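Long-range contact in heat shock protein STI1 (Saccharomyces cerevisiae, PDB 3UPV), which serves as an adaptor between the chaperones Hsp70 and Hsp90, here through a TPR domain holding a C-terminal Hsp70 peptide: residues A[15-28]-A[40-52]. Residues are numbered along the deposited sequence; the frame is centred on the assembly and turned at random.
Sequences FTKSDWPNAVKAYT and GYSNRAAALAKLM
Ala47 sets its methyl as a knob into a hole formed by Phe15, Trp20, Ala23 and Val24, with its CB 3.6 Å from Val24 CG2. So small a side chain suits the place, since the axes of helices 20-28 and 40-50 come within 8.5 Å, nearly antiparallel at 160°. Toward one end, Lys50 lays its aliphatic chain over the indole of Trp20: CB stands 3.5 Å from the centroid of the five-membered ring, a CH-pi contact, CG lies over the six-membered ring, and a bend at chi2 (-76°) keeps CD down against it near CZ2. Long and charged only at its tip, this lysine can pack on a ring while NZ reaches an acidic side chain of the bound peptide. Leu51 closes in beside the indole, its CG 3.5 Å from Trp20 CB. Without the indole, as with an alanine here, the Lys50 chain would probably lose its bed and be held mainly by its salt bridge, and the Phe15 face under Trp20 CZ3 would lie uncovered. Toward the other end, Asn43 CB sits 3.3 Å above the centre of the Tyr27 ring, while its ND2 bonds to the peptide backbone. On the opposite flank from Asn43, Arg44 NH1 donates an in-plane, nearly straight bond (168°) to Thr28 OG1, 3.1 Å away; Thr28 OG1 in turn donates to Val24 O, and Arg44 NE pairs with Asp60. Just before Trp20, Asp19 caps helix 20-33 by accepting from Asn22 N. This packs helix B of one tetratricopeptide repeat against helix A of the next, TPR 7 on TPR 8, contributing to the Hsp70 peptide groove.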
loop_
_atom_site.group_PDB
_atom_site.type_symbol
_atom_site.label_atom_id
_atom_site.label_comp_id
_atom_site.label_asym_id
_atom_site.label_seq_id
_atom_site.Cartn_x
_atom_site.Cartn_y
_atom_site.Cartn_z
ATOM N N PHE A 15 -11.733 -7.781 1.762
ATOM C CA PHE A 15 -11.339 -6.698 0.867
ATOM C C PHE A 15 -12.035 -6.937 -0.500
ATOM O O PHE A 15 -12.624 -6.020 -1.149
ATOM C CB PHE A 15 -9.799 -6.630 0.763
ATOM C CG PHE A 15 -9.309 -5.425 0.030
ATOM C CD1 PHE A 15 -9.041 -4.271 0.742
ATOM C CD2 PHE A 15 -9.182 -5.432 -1.357
ATOM C CE1 PHE A 15 -8.617 -3.109 0.106
ATOM C CE2 PHE A 15 -8.733 -4.246 -2.051
ATOM C CZ PHE A 15 -8.483 -3.093 -1.338
ATOM N N THR A 16 -12.034 -8.207 -0.889
ATOM C CA THR A 16 -12.557 -8.629 -2.162
ATOM C C THR A 16 -14.034 -8.300 -2.224
ATOM O O THR A 16 -14.551 -7.940 -3.292
ATOM C CB THR A 16 -12.257 -10.115 -2.356
ATOM O OG1 THR A 16 -10.841 -10.273 -2.527
ATOM C CG2 THR A 16 -12.927 -10.642 -3.568
ATOM N N LYS A 17 -14.683 -8.266 -1.061
ATOM C CA LYS A 17 -16.134 -8.028 -1.001
ATOM C C LYS A 17 -16.437 -6.579 -0.664
ATOM O O LYS A 17 -17.608 -6.202 -0.457
ATOM C CB LYS A 17 -16.812 -8.968 0.025
ATOM C CG LYS A 17 -16.636 -10.451 -0.243
ATOM C CD LYS A 17 -17.807 -11.036 -1.057
ATOM C CE LYS A 17 -17.411 -11.563 -2.433
ATOM N NZ LYS A 17 -18.672 -11.964 -3.154
ATOM N N SER A 18 -15.390 -5.766 -0.657
ATOM C CA SER A 18 -15.476 -4.336 -0.358
ATOM C C SER A 18 -15.960 -4.090 1.055
ATOM O O SER A 18 -16.492 -3.019 1.364
ATOM C CB SER A 18 -16.346 -3.588 -1.424
ATOM O OG SER A 18 -15.948 -3.992 -2.741
ATOM N N ASP A 19 -15.755 -5.055 1.949
ATOM C CA ASP A 19 -16.033 -4.799 3.380
ATOM C C ASP A 19 -14.783 -4.217 4.034
ATOM O O ASP A 19 -13.971 -4.947 4.673
ATOM C CB ASP A 19 -16.445 -6.105 4.031
ATOM C CG ASP A 19 -16.822 -5.976 5.504
ATOM O OD1 ASP A 19 -17.382 -6.977 5.988
ATOM O OD2 ASP A 19 -16.625 -4.936 6.206
ATOM N N TRP A 20 -14.582 -2.916 3.856
ATOM C CA TRP A 20 -13.326 -2.312 4.306
ATOM C C TRP A 20 -13.105 -2.403 5.807
ATOM O O TRP A 20 -11.949 -2.648 6.254
ATOM C CB TRP A 20 -13.236 -0.866 3.864
ATOM C CG TRP A 20 -13.714 -0.651 2.473
ATOM C CD1 TRP A 20 -14.686 0.236 2.062
ATOM C CD2 TRP A 20 -13.262 -1.328 1.285
ATOM N NE1 TRP A 20 -14.857 0.154 0.710
ATOM C CE2 TRP A 20 -14.018 -0.804 0.195
ATOM C CE3 TRP A 20 -12.293 -2.317 1.028
ATOM C CZ2 TRP A 20 -13.800 -1.217 -1.150
ATOM C CZ3 TRP A 20 -12.099 -2.754 -0.289
ATOM C CH2 TRP A 20 -12.870 -2.220 -1.377
ATOM N N PRO A 21 -14.144 -2.161 6.622
ATOM C CA PRO A 21 -13.867 -2.125 8.052
ATOM C C PRO A 21 -13.476 -3.497 8.583
ATOM O O PRO A 21 -12.595 -3.575 9.486
ATOM C CB PRO A 21 -15.213 -1.696 8.657
ATOM C CG PRO A 21 -15.773 -0.834 7.588
ATOM C CD PRO A 21 -15.495 -1.655 6.352
ATOM N N ASN A 22 -14.053 -4.550 8.015
ATOM C CA ASN A 22 -13.650 -5.888 8.427
ATOM C C ASN A 22 -12.256 -6.289 7.911
ATOM O O ASN A 22 -11.524 -6.953 8.652
ATOM C CB ASN A 22 -14.741 -6.953 8.094
ATOM C CG ASN A 22 -15.831 -6.997 9.143
ATOM O OD1 ASN A 22 -15.548 -6.884 10.357
ATOM N ND2 ASN A 22 -17.094 -7.141 8.702
ATOM N N ALA A 23 -11.886 -5.874 6.682
ATOM C CA ALA A 23 -10.487 -5.957 6.236
ATOM C C ALA A 23 -9.533 -5.257 7.191
ATOM O O ALA A 23 -8.498 -5.818 7.513
ATOM C CB ALA A 23 -10.314 -5.380 4.834
ATOM N N VAL A 24 -9.836 -3.997 7.619
ATOM C CA VAL A 24 -9.002 -3.316 8.600
ATOM C C VAL A 24 -8.788 -4.209 9.810
ATOM O O VAL A 24 -7.631 -4.356 10.289
ATOM C CB VAL A 24 -9.634 -1.932 8.950
ATOM C CG1 VAL A 24 -8.977 -1.351 10.176
ATOM C CG2 VAL A 24 -9.424 -1.011 7.731
ATOM N N LYS A 25 -9.885 -4.838 10.272
ATOM C CA LYS A 25 -9.824 -5.587 11.510
ATOM C C LYS A 25 -8.925 -6.810 11.299
ATOM O O LYS A 25 -8.056 -7.120 12.141
ATOM C CB LYS A 25 -11.259 -5.977 11.901
ATOM C CG LYS A 25 -11.451 -6.734 13.141
ATOM C CD LYS A 25 -12.895 -6.453 13.609
ATOM C CE LYS A 25 -13.079 -4.972 14.030
ATOM N NZ LYS A 25 -14.452 -4.706 14.502
ATOM N N ALA A 26 -9.121 -7.483 10.155
ATOM C CA ALA A 26 -8.317 -8.686 9.850
ATOM C C ALA A 26 -6.839 -8.342 9.704
ATOM O O ALA A 26 -6.013 -9.087 10.195
ATOM C CB ALA A 26 -8.903 -9.426 8.569
ATOM N N TYR A 27 -6.505 -7.215 9.062
ATOM C CA TYR A 27 -5.111 -6.865 8.851
ATOM C C TYR A 27 -4.456 -6.394 10.143
ATOM O O TYR A 27 -3.267 -6.569 10.345
ATOM C CB TYR A 27 -4.935 -5.867 7.692
ATOM C CG TYR A 27 -5.340 -6.487 6.367
ATOM C CD1 TYR A 27 -4.847 -7.764 6.001
ATOM C CD2 TYR A 27 -6.186 -5.822 5.465
ATOM C CE1 TYR A 27 -5.177 -8.372 4.784
ATOM C CE2 TYR A 27 -6.493 -6.445 4.188
ATOM C CZ TYR A 27 -5.997 -7.679 3.871
ATOM O OH TYR A 27 -6.314 -8.196 2.631
ATOM N N THR A 28 -5.234 -5.814 11.040
ATOM C CA THR A 28 -4.714 -5.498 12.334
ATOM C C THR A 28 -4.342 -6.783 13.067
ATOM O O THR A 28 -3.276 -6.835 13.716
ATOM C CB THR A 28 -5.768 -4.658 13.120
ATOM O OG1 THR A 28 -6.011 -3.409 12.425
ATOM C CG2 THR A 28 -5.244 -4.323 14.543
ATOM N N GLY A 40 1.089 -7.032 6.009
ATOM C CA GLY A 40 -0.044 -6.658 6.879
ATOM C C GLY A 40 -0.280 -5.148 6.898
ATOM O O GLY A 40 -1.446 -4.667 6.886
ATOM N N TYR A 41 0.818 -4.392 6.991
ATOM C CA TYR A 41 0.750 -2.920 6.985
ATOM C C TYR A 41 0.243 -2.419 5.654
ATOM O O TYR A 41 -0.701 -1.609 5.634
ATOM C CB TYR A 41 2.138 -2.355 7.304
ATOM C CG TYR A 41 2.617 -2.795 8.644
ATOM C CD1 TYR A 41 3.535 -3.848 8.737
ATOM C CD2 TYR A 41 2.101 -2.240 9.813
ATOM C CE1 TYR A 41 3.967 -4.331 9.929
ATOM C CE2 TYR A 41 2.612 -2.683 11.090
ATOM C CZ TYR A 41 3.512 -3.769 11.126
ATOM O OH TYR A 41 4.033 -4.343 12.274
ATOM N N SER A 42 0.843 -2.887 4.561
ATOM C CA SER A 42 0.419 -2.457 3.236
ATOM C C SER A 42 -1.053 -2.807 3.058
ATOM O O SER A 42 -1.818 -2.004 2.508
ATOM C CB SER A 42 1.278 -3.099 2.145
ATOM O OG SER A 42 0.692 -2.855 0.868
ATOM N N ASN A 43 -1.454 -4.022 3.503
ATOM C CA ASN A 43 -2.818 -4.477 3.300
ATOM C C ASN A 43 -3.775 -3.636 4.147
ATOM O O ASN A 43 -4.803 -3.148 3.639
ATOM C CB ASN A 43 -2.983 -5.966 3.642
ATOM C CG ASN A 43 -2.352 -6.920 2.601
ATOM O OD1 ASN A 43 -2.011 -6.570 1.453
ATOM N ND2 ASN A 43 -2.242 -8.174 3.023
ATOM N N ARG A 44 -3.427 -3.376 5.423
ATOM C CA ARG A 44 -4.320 -2.527 6.176
ATOM C C ARG A 44 -4.401 -1.141 5.537
ATOM O O ARG A 44 -5.520 -0.571 5.463
ATOM C CB ARG A 44 -3.789 -2.394 7.612
ATOM C CG ARG A 44 -4.803 -1.724 8.500
ATOM C CD ARG A 44 -4.511 -1.790 10.029
ATOM N NE ARG A 44 -3.274 -1.143 10.385
ATOM C CZ ARG A 44 -2.734 -1.208 11.589
ATOM N NH1 ARG A 44 -3.311 -1.950 12.575
ATOM N NH2 ARG A 44 -1.594 -0.576 11.790
ATOM N N ALA A 45 -3.254 -0.592 5.052
ATOM C CA ALA A 45 -3.305 0.688 4.323
ATOM C C ALA A 45 -4.319 0.652 3.180
ATOM O O ALA A 45 -5.008 1.650 2.872
ATOM C CB ALA A 45 -1.949 1.068 3.774
ATOM N N ALA A 46 -4.355 -0.449 2.476
ATOM C CA ALA A 46 -5.252 -0.519 1.291
ATOM C C ALA A 46 -6.680 -0.327 1.743
ATOM O O ALA A 46 -7.499 0.350 1.062
ATOM C CB ALA A 46 -5.072 -1.870 0.559
ATOM N N ALA A 47 -7.011 -0.965 2.859
ATOM C CA ALA A 47 -8.375 -0.864 3.355
ATOM C C ALA A 47 -8.706 0.513 3.967
ATOM O O ALA A 47 -9.811 1.078 3.784
ATOM C CB ALA A 47 -8.674 -2.032 4.337
ATOM N N LEU A 48 -7.775 1.048 4.750
ATOM C CA LEU A 48 -7.936 2.384 5.309
ATOM C C LEU A 48 -8.082 3.422 4.148
ATOM O O LEU A 48 -8.831 4.350 4.246
ATOM C CB LEU A 48 -6.727 2.738 6.142
ATOM C CG LEU A 48 -6.590 1.990 7.479
ATOM C CD1 LEU A 48 -5.146 2.108 7.961
ATOM C CD2 LEU A 48 -7.501 2.624 8.542
ATOM N N ALA A 49 -7.350 3.248 3.066
ATOM C CA ALA A 49 -7.413 4.193 1.942
ATOM C C ALA A 49 -8.835 4.133 1.327
ATOM O O ALA A 49 -9.428 5.164 0.996
ATOM C CB ALA A 49 -6.343 3.793 0.880
ATOM N N LYS A 50 -9.429 2.935 1.275
ATOM C CA LYS A 50 -10.770 2.824 0.693
ATOM C C LYS A 50 -11.750 3.541 1.580
ATOM O O LYS A 50 -12.825 4.003 1.123
ATOM C CB LYS A 50 -11.233 1.366 0.534
ATOM C CG LYS A 50 -10.520 0.619 -0.609
ATOM C CD LYS A 50 -11.131 1.090 -1.963
ATOM C CE LYS A 50 -10.589 0.246 -3.106
ATOM N NZ LYS A 50 -11.143 0.561 -4.472
ATOM N N LEU A 51 -11.428 3.545 2.867
ATOM C CA LEU A 51 -12.212 4.302 3.918
ATOM C C LEU A 51 -11.911 5.810 3.991
ATOM O O LEU A 51 -12.603 6.533 4.738
ATOM C CB LEU A 51 -11.979 3.638 5.277
ATOM C CG LEU A 51 -12.651 2.272 5.373
ATOM C CD1 LEU A 51 -12.185 1.713 6.729
ATOM C CD2 LEU A 51 -14.173 2.289 5.318
ATOM N N MET A 52 -10.977 6.282 3.144
ATOM C CA MET A 52 -10.526 7.682 3.074
ATOM C C MET A 52 -9.823 8.067 4.366
ATOM O O MET A 52 -9.876 9.229 4.787
ATOM C CB MET A 52 -11.665 8.709 2.720
ATOM C CG MET A 52 -12.665 8.176 1.630
ATOM S SD MET A 52 -11.787 7.982 0.061
ATOM C CE MET A 52 -11.856 9.607 -0.690
#